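Local coordinates for GH62 arabinofuranosidase (Podospora anserina, PDB 4N4B), which probably removes terminal alpha-L-arabinofuranosyl side groups from xylan, helping to break down this plant cell-wall polysaccharide, at residues 207-219 with 230-244. Sequence-based numbering, arbitrary orientation. Where two conformers were deposited one is given.
Sequences MQDNRNDLFEAAC and LLVEAIGTDGHRWFR
Arg241 lays NH1 between two carboxylates, donating to Glu216 OE2 at 3.2 Å and to Glu233 OE2 at 2.8 Å. Glu216 OE2 lies in the guanidinium plane, yet NH1 comes from above its carboxylate. A bend at chi2 (-51°) brings this arginine back over Ile235, whose CG1 sits over one guanidinium face, toward its rim. The same isoleucine sets CD1 over one face of the Phe215 ring, a CH-pi contact 3.9 Å from the centroid, while Arg241 NH1 lies at that ring's edge, the two planes almost perpendicular.

Arg244 NH1 grips the backbone O of Asp213 (2.8 Å) and, in a salt bridge, Asp209 OD2 (3.1 Å). A long, branched donor suits this place because one nitrogen ties the loop and 3-10 segment from Asp209 to Asp213 to strand 241-248, and Asn260 O takes its NE; a leucine here would probably leave Asp209 without its counter-charge and Asp213 O without this donor.

The backbone framework is the antiparallel hairpin of strands 216-222 and 228-235, the first two strands of a beta-propeller blade. A classic beta bulge sets Phe215 and Glu216 opposite the single residue Glu233: Phe215 N gives Glu233 O a 2.9 Å bond, Glu216 N only a weak one, and Glu233 N returns one to Glu216 O. Further out, Ser284 and the backbone N of His285, a calcium ligand in a crystal structure of this protein, hold the Glu233 carboxylate; Ala217 also touches His285.

Water 2 donates to both Glu216 OE2 and Glu233 OE1, so water and arginine each link the two acids, beside a Tris molecule at Glu216, probably from the crystallisation liquor, that may mark a pocket.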
loop_
_atom_site.group_PDB
_atom_site.type_symbol
_atom_site.label_atom_id
_atom_site.label_comp_id
_atom_site.label_asym_id
_atom_site.label_seq_id
_atom_site.Cartn_x
_atom_site.Cartn_y
_atom_site.Cartn_z
ATOM N N MET A 207 3.437 -10.661 -12.981
ATOM C CA MET A 207 3.538 -11.914 -12.257
ATOM C C MET A 207 2.126 -12.459 -12.159
ATOM O O MET A 207 1.113 -11.709 -12.217
ATOM C CB MET A 207 4.168 -11.683 -10.854
ATOM C CG MET A 207 4.513 -12.915 -10.091
ATOM S SD MET A 207 5.020 -12.554 -8.423
ATOM C CE MET A 207 6.715 -12.146 -8.795
ATOM N N GLN A 208 2.040 -13.799 -12.097
ATOM C CA GLN A 208 0.782 -14.481 -12.046
ATOM C C GLN A 208 0.866 -15.712 -11.180
ATOM O O GLN A 208 1.874 -16.357 -11.142
ATOM C CB GLN A 208 0.492 -14.956 -13.520
ATOM C CG GLN A 208 -0.747 -15.722 -13.782
ATOM C CD GLN A 208 -1.016 -15.800 -15.281
ATOM O OE1 GLN A 208 -0.100 -16.123 -16.053
ATOM N NE2 GLN A 208 -2.121 -15.261 -15.687
ATOM N N ASP A 209 -0.175 -15.993 -10.445
ATOM C CA ASP A 209 -0.248 -17.148 -9.496
ATOM C C ASP A 209 -1.668 -17.417 -9.316
ATOM O O ASP A 209 -2.572 -16.745 -9.807
ATOM C CB ASP A 209 0.461 -16.810 -8.192
ATOM C CG ASP A 209 1.145 -17.933 -7.517
ATOM O OD1 ASP A 209 0.708 -19.063 -7.671
ATOM O OD2 ASP A 209 2.134 -17.653 -6.802
ATOM N N ASN A 210 -2.043 -18.435 -8.534
ATOM C CA ASN A 210 -3.372 -18.580 -8.086
ATOM C C ASN A 210 -3.805 -17.398 -7.236
ATOM O O ASN A 210 -2.919 -16.829 -6.584
ATOM C CB ASN A 210 -3.670 -19.926 -7.351
ATOM C CG ASN A 210 -2.892 -20.068 -6.110
ATOM O OD1 ASN A 210 -3.476 -19.971 -4.992
ATOM N ND2 ASN A 210 -1.675 -20.314 -6.217
ATOM N N ARG A 211 -5.059 -17.057 -7.268
ATOM C CA ARG A 211 -5.546 -15.779 -6.665
ATOM C C ARG A 211 -5.135 -15.681 -5.246
ATOM O O ARG A 211 -4.642 -14.594 -4.871
ATOM C CB ARG A 211 -7.045 -15.694 -6.750
ATOM C CG ARG A 211 -7.880 -14.698 -5.901
ATOM C CD ARG A 211 -9.307 -15.281 -5.767
ATOM N NE ARG A 211 -10.350 -14.479 -5.175
ATOM C CZ ARG A 211 -10.741 -14.519 -3.889
ATOM N NH1 ARG A 211 -10.126 -15.251 -2.966
ATOM N NH2 ARG A 211 -11.722 -13.768 -3.500
ATOM N N ASN A 212 -5.241 -16.669 -4.417
ATOM C CA ASN A 212 -4.857 -16.525 -3.026
ATOM C C ASN A 212 -3.429 -16.346 -2.779
ATOM O O ASN A 212 -3.069 -15.821 -1.696
ATOM C CB ASN A 212 -5.359 -17.642 -2.156
ATOM C CG ASN A 212 -6.879 -17.628 -1.964
ATOM O OD1 ASN A 212 -7.382 -18.439 -1.081
ATOM N ND2 ASN A 212 -7.611 -16.920 -2.637
ATOM N N ASP A 213 -2.559 -16.751 -3.684
ATOM C CA ASP A 213 -1.153 -16.594 -3.509
ATOM C C ASP A 213 -0.579 -15.218 -4.051
ATOM O O ASP A 213 0.590 -14.960 -3.830
ATOM C CB ASP A 213 -0.386 -17.806 -4.156
ATOM C CG ASP A 213 -0.437 -19.032 -3.295
ATOM O OD1 ASP A 213 -0.868 -18.948 -2.135
ATOM O OD2 ASP A 213 -0.127 -20.138 -3.850
ATOM N N LEU A 214 -1.367 -14.480 -4.800
ATOM C CA LEU A 214 -0.887 -13.255 -5.350
ATOM C C LEU A 214 -2.075 -12.304 -5.461
ATOM O O LEU A 214 -2.532 -11.908 -6.523
ATOM C CB LEU A 214 -0.227 -13.489 -6.711
ATOM C CG LEU A 214 0.625 -12.335 -7.184
ATOM C CD1 LEU A 214 1.960 -12.364 -6.491
ATOM C CD2 LEU A 214 0.823 -12.437 -8.701
ATOM N N PHE A 215 -2.608 -11.947 -4.312
ATOM C CA PHE A 215 -3.954 -11.443 -4.278
ATOM C C PHE A 215 -4.098 -9.920 -4.563
ATOM O O PHE A 215 -4.762 -9.509 -5.491
ATOM C CB PHE A 215 -4.681 -11.850 -2.948
ATOM C CG PHE A 215 -6.145 -11.600 -2.909
ATOM C CD1 PHE A 215 -6.958 -12.172 -3.851
ATOM C CD2 PHE A 215 -6.726 -10.845 -1.953
ATOM C CE1 PHE A 215 -8.321 -11.939 -3.854
ATOM C CE2 PHE A 215 -8.078 -10.640 -1.902
ATOM C CZ PHE A 215 -8.909 -11.186 -2.848
ATOM N N GLU A 216 -3.443 -9.119 -3.720
ATOM C CA GLU A 216 -3.601 -7.642 -3.810
ATOM C C GLU A 216 -2.523 -7.039 -2.991
ATOM O O GLU A 216 -1.570 -7.595 -2.548
ATOM C CB GLU A 216 -5.024 -7.239 -3.457
ATOM C CG GLU A 216 -5.366 -7.380 -2.023
ATOM C CD GLU A 216 -6.840 -7.262 -1.697
ATOM O OE1 GLU A 216 -7.686 -7.026 -2.563
ATOM O OE2 GLU A 216 -7.185 -7.336 -0.490
ATOM N N ALA A 217 -2.657 -5.690 -2.889
ATOM C CA ALA A 217 -1.851 -4.847 -1.968
ATOM C C ALA A 217 -0.378 -4.860 -2.259
ATOM O O ALA A 217 0.474 -5.031 -1.385
ATOM C CB ALA A 217 -2.176 -5.227 -0.557
ATOM N N ALA A 218 -0.004 -4.790 -3.541
ATOM C CA ALA A 218 1.416 -4.770 -3.907
ATOM C C ALA A 218 2.110 -3.523 -3.371
ATOM O O ALA A 218 1.522 -2.421 -3.321
ATOM C CB ALA A 218 1.569 -4.885 -5.393
ATOM N N CYS A 219 3.379 -3.717 -3.028
ATOM C CA CYS A 219 4.364 -2.656 -2.841
ATOM C C CYS A 219 5.607 -2.945 -3.674
ATOM O O CYS A 219 6.022 -4.104 -3.713
ATOM C CB CYS A 219 4.841 -2.464 -1.403
ATOM S SG CYS A 219 3.562 -2.266 -0.116
ATOM N N LEU A 230 9.605 -6.459 -4.039
ATOM C CA LEU A 230 8.192 -6.586 -4.336
ATOM C C LEU A 230 7.613 -7.331 -3.157
ATOM O O LEU A 230 8.024 -8.412 -2.754
ATOM C CB LEU A 230 7.988 -7.430 -5.620
ATOM C CG LEU A 230 6.551 -7.885 -5.883
ATOM C CD1 LEU A 230 5.675 -6.729 -6.227
ATOM C CD2 LEU A 230 6.529 -8.843 -7.053
ATOM N N LEU A 231 6.537 -6.736 -2.617
ATOM C CA LEU A 231 5.635 -7.355 -1.598
ATOM C C LEU A 231 4.243 -7.469 -2.165
ATOM O O LEU A 231 3.709 -6.564 -2.827
ATOM C CB LEU A 231 5.532 -6.404 -0.375
ATOM C CG LEU A 231 6.849 -5.950 0.251
ATOM C CD1 LEU A 231 6.562 -5.023 1.417
ATOM C CD2 LEU A 231 7.753 -7.094 0.655
ATOM N N VAL A 232 3.609 -8.630 -1.953
ATOM C CA VAL A 232 2.226 -8.868 -2.293
ATOM C C VAL A 232 1.514 -9.611 -1.190
ATOM O O VAL A 232 2.078 -10.490 -0.580
ATOM C CB VAL A 232 2.147 -9.690 -3.667
ATOM C CG1 VAL A 232 0.679 -9.776 -4.058
ATOM C CG2 VAL A 232 2.901 -8.940 -4.791
ATOM N N GLU A 233 0.247 -9.186 -0.935
ATOM C CA GLU A 233 -0.581 -9.833 0.079
ATOM C C GLU A 233 -1.190 -11.109 -0.519
ATOM O O GLU A 233 -1.654 -11.131 -1.663
ATOM C CB GLU A 233 -1.627 -8.838 0.534
ATOM C CG GLU A 233 -2.460 -9.356 1.718
ATOM C CD GLU A 233 -3.483 -8.402 2.246
ATOM O OE1 GLU A 233 -3.389 -7.180 1.979
ATOM O OE2 GLU A 233 -4.428 -8.879 2.958
ATOM N N ALA A 234 -1.248 -12.093 0.368
ATOM C CA ALA A 234 -1.806 -13.398 0.069
ATOM C C ALA A 234 -2.792 -13.834 1.154
ATOM O O ALA A 234 -2.866 -13.222 2.231
ATOM C CB ALA A 234 -0.658 -14.373 -0.056
ATOM N N ILE A 235 -3.595 -14.868 0.855
ATOM C CA ILE A 235 -4.600 -15.445 1.770
ATOM C C ILE A 235 -4.099 -16.831 2.085
ATOM O O ILE A 235 -4.041 -17.652 1.152
ATOM C CB ILE A 235 -5.993 -15.416 1.209
ATOM C CG1 ILE A 235 -6.425 -14.027 0.679
ATOM C CG2 ILE A 235 -6.953 -16.036 2.189
ATOM C CD1 ILE A 235 -7.833 -13.965 0.060
ATOM N N GLY A 236 -3.737 -17.147 3.304
ATOM C CA GLY A 236 -3.118 -18.419 3.641
ATOM C C GLY A 236 -4.171 -19.542 3.731
ATOM O O GLY A 236 -5.350 -19.316 3.688
ATOM N N THR A 237 -3.598 -20.745 3.853
ATOM C CA THR A 237 -4.455 -21.940 4.062
ATOM C C THR A 237 -5.332 -21.822 5.278
ATOM O O THR A 237 -6.518 -22.288 5.223
ATOM C CB THR A 237 -3.562 -23.172 4.154
ATOM O OG1 THR A 237 -2.530 -22.934 5.117
ATOM C CG2 THR A 237 -2.917 -23.273 2.859
ATOM N N ASP A 238 -4.902 -21.096 6.310
ATOM C CA ASP A 238 -5.733 -20.783 7.466
ATOM C C ASP A 238 -6.740 -19.670 7.276
ATOM O O ASP A 238 -7.436 -19.310 8.223
ATOM C CB ASP A 238 -4.848 -20.461 8.654
ATOM C CG ASP A 238 -3.864 -19.260 8.415
ATOM O OD1 ASP A 238 -3.968 -18.550 7.407
ATOM O OD2 ASP A 238 -3.038 -19.091 9.329
ATOM N N GLY A 239 -6.749 -19.032 6.091
ATOM C CA GLY A 239 -7.700 -17.992 5.848
ATOM C C GLY A 239 -7.181 -16.603 6.175
ATOM O O GLY A 239 -7.890 -15.649 5.880
ATOM N N HIS A 240 -6.056 -16.516 6.805
ATOM C CA HIS A 240 -5.561 -15.172 7.251
ATOM C C HIS A 240 -4.579 -14.609 6.270
ATOM O O HIS A 240 -3.873 -15.258 5.507
ATOM C CB HIS A 240 -4.848 -15.345 8.602
ATOM C CG HIS A 240 -5.802 -15.737 9.688
ATOM N ND1 HIS A 240 -5.738 -16.941 10.375
ATOM C CD2 HIS A 240 -6.887 -15.090 10.132
ATOM C CE1 HIS A 240 -6.719 -16.983 11.238
ATOM N NE2 HIS A 240 -7.460 -15.913 11.085
ATOM N N ARG A 241 -4.566 -13.269 6.220
ATOM C CA ARG A 241 -3.734 -12.508 5.310
ATOM C C ARG A 241 -2.268 -12.526 5.749
ATOM O O ARG A 241 -1.944 -12.556 6.949
ATOM C CB ARG A 241 -4.225 -11.082 5.264
ATOM C CG ARG A 241 -5.687 -10.876 4.882
ATOM C CD ARG A 241 -6.028 -11.612 3.600
ATOM N NE ARG A 241 -7.389 -11.313 3.171
ATOM C CZ ARG A 241 -7.738 -10.465 2.212
ATOM N NH1 ARG A 241 -6.824 -9.651 1.665
ATOM N NH2 ARG A 241 -9.038 -10.365 1.886
ATOM N N TRP A 242 -1.374 -12.513 4.777
ATOM C CA TRP A 242 0.042 -12.468 4.992
ATOM C C TRP A 242 0.728 -11.871 3.774
ATOM O O TRP A 242 0.097 -11.678 2.727
ATOM C CB TRP A 242 0.601 -13.854 5.302
ATOM C CG TRP A 242 0.488 -14.908 4.259
ATOM C CD1 TRP A 242 -0.690 -15.411 3.729
ATOM C CD2 TRP A 242 1.552 -15.460 3.502
ATOM N NE1 TRP A 242 -0.376 -16.372 2.776
ATOM C CE2 TRP A 242 0.992 -16.420 2.632
ATOM C CE3 TRP A 242 2.940 -15.331 3.544
ATOM C CZ2 TRP A 242 1.767 -17.173 1.756
ATOM C CZ3 TRP A 242 3.719 -16.145 2.735
ATOM C CH2 TRP A 242 3.117 -17.052 1.837
ATOM N N PHE A 243 2.017 -11.602 3.888
ATOM C CA PHE A 243 2.816 -10.997 2.817
ATOM C C PHE A 243 3.905 -11.969 2.333
ATOM O O PHE A 243 4.672 -12.550 3.118
ATOM C CB PHE A 243 3.456 -9.675 3.273
ATOM C CG PHE A 243 2.484 -8.551 3.178
ATOM C CD1 PHE A 243 2.235 -7.844 2.002
ATOM C CD2 PHE A 243 1.743 -8.242 4.317
ATOM C CE1 PHE A 243 1.271 -6.814 2.003
ATOM C CE2 PHE A 243 0.808 -7.243 4.253
ATOM C CZ PHE A 243 0.546 -6.586 3.094
ATOM N N ARG A 244 4.024 -11.945 1.004
ATOM C CA ARG A 244 5.117 -12.613 0.273
ATOM C C ARG A 244 5.990 -11.554 -0.350
ATOM O O ARG A 244 5.592 -10.433 -0.626
ATOM C CB ARG A 244 4.454 -13.373 -0.857
ATOM C CG ARG A 244 3.462 -14.393 -0.425
ATOM C CD ARG A 244 2.880 -15.242 -1.551
ATOM N NE ARG A 244 3.896 -16.161 -2.080
ATOM C CZ ARG A 244 3.904 -16.619 -3.301
ATOM N NH1 ARG A 244 3.030 -16.265 -4.182
ATOM N NH2 ARG A 244 4.894 -17.437 -3.648
HETATM O O HOH W 1 -1.401 -18.046 0.324
HETATM O O HOH W 2 -6.009 -6.376 1.730
HETATM O O HOH W 3 -9.660 -8.052 0.143
#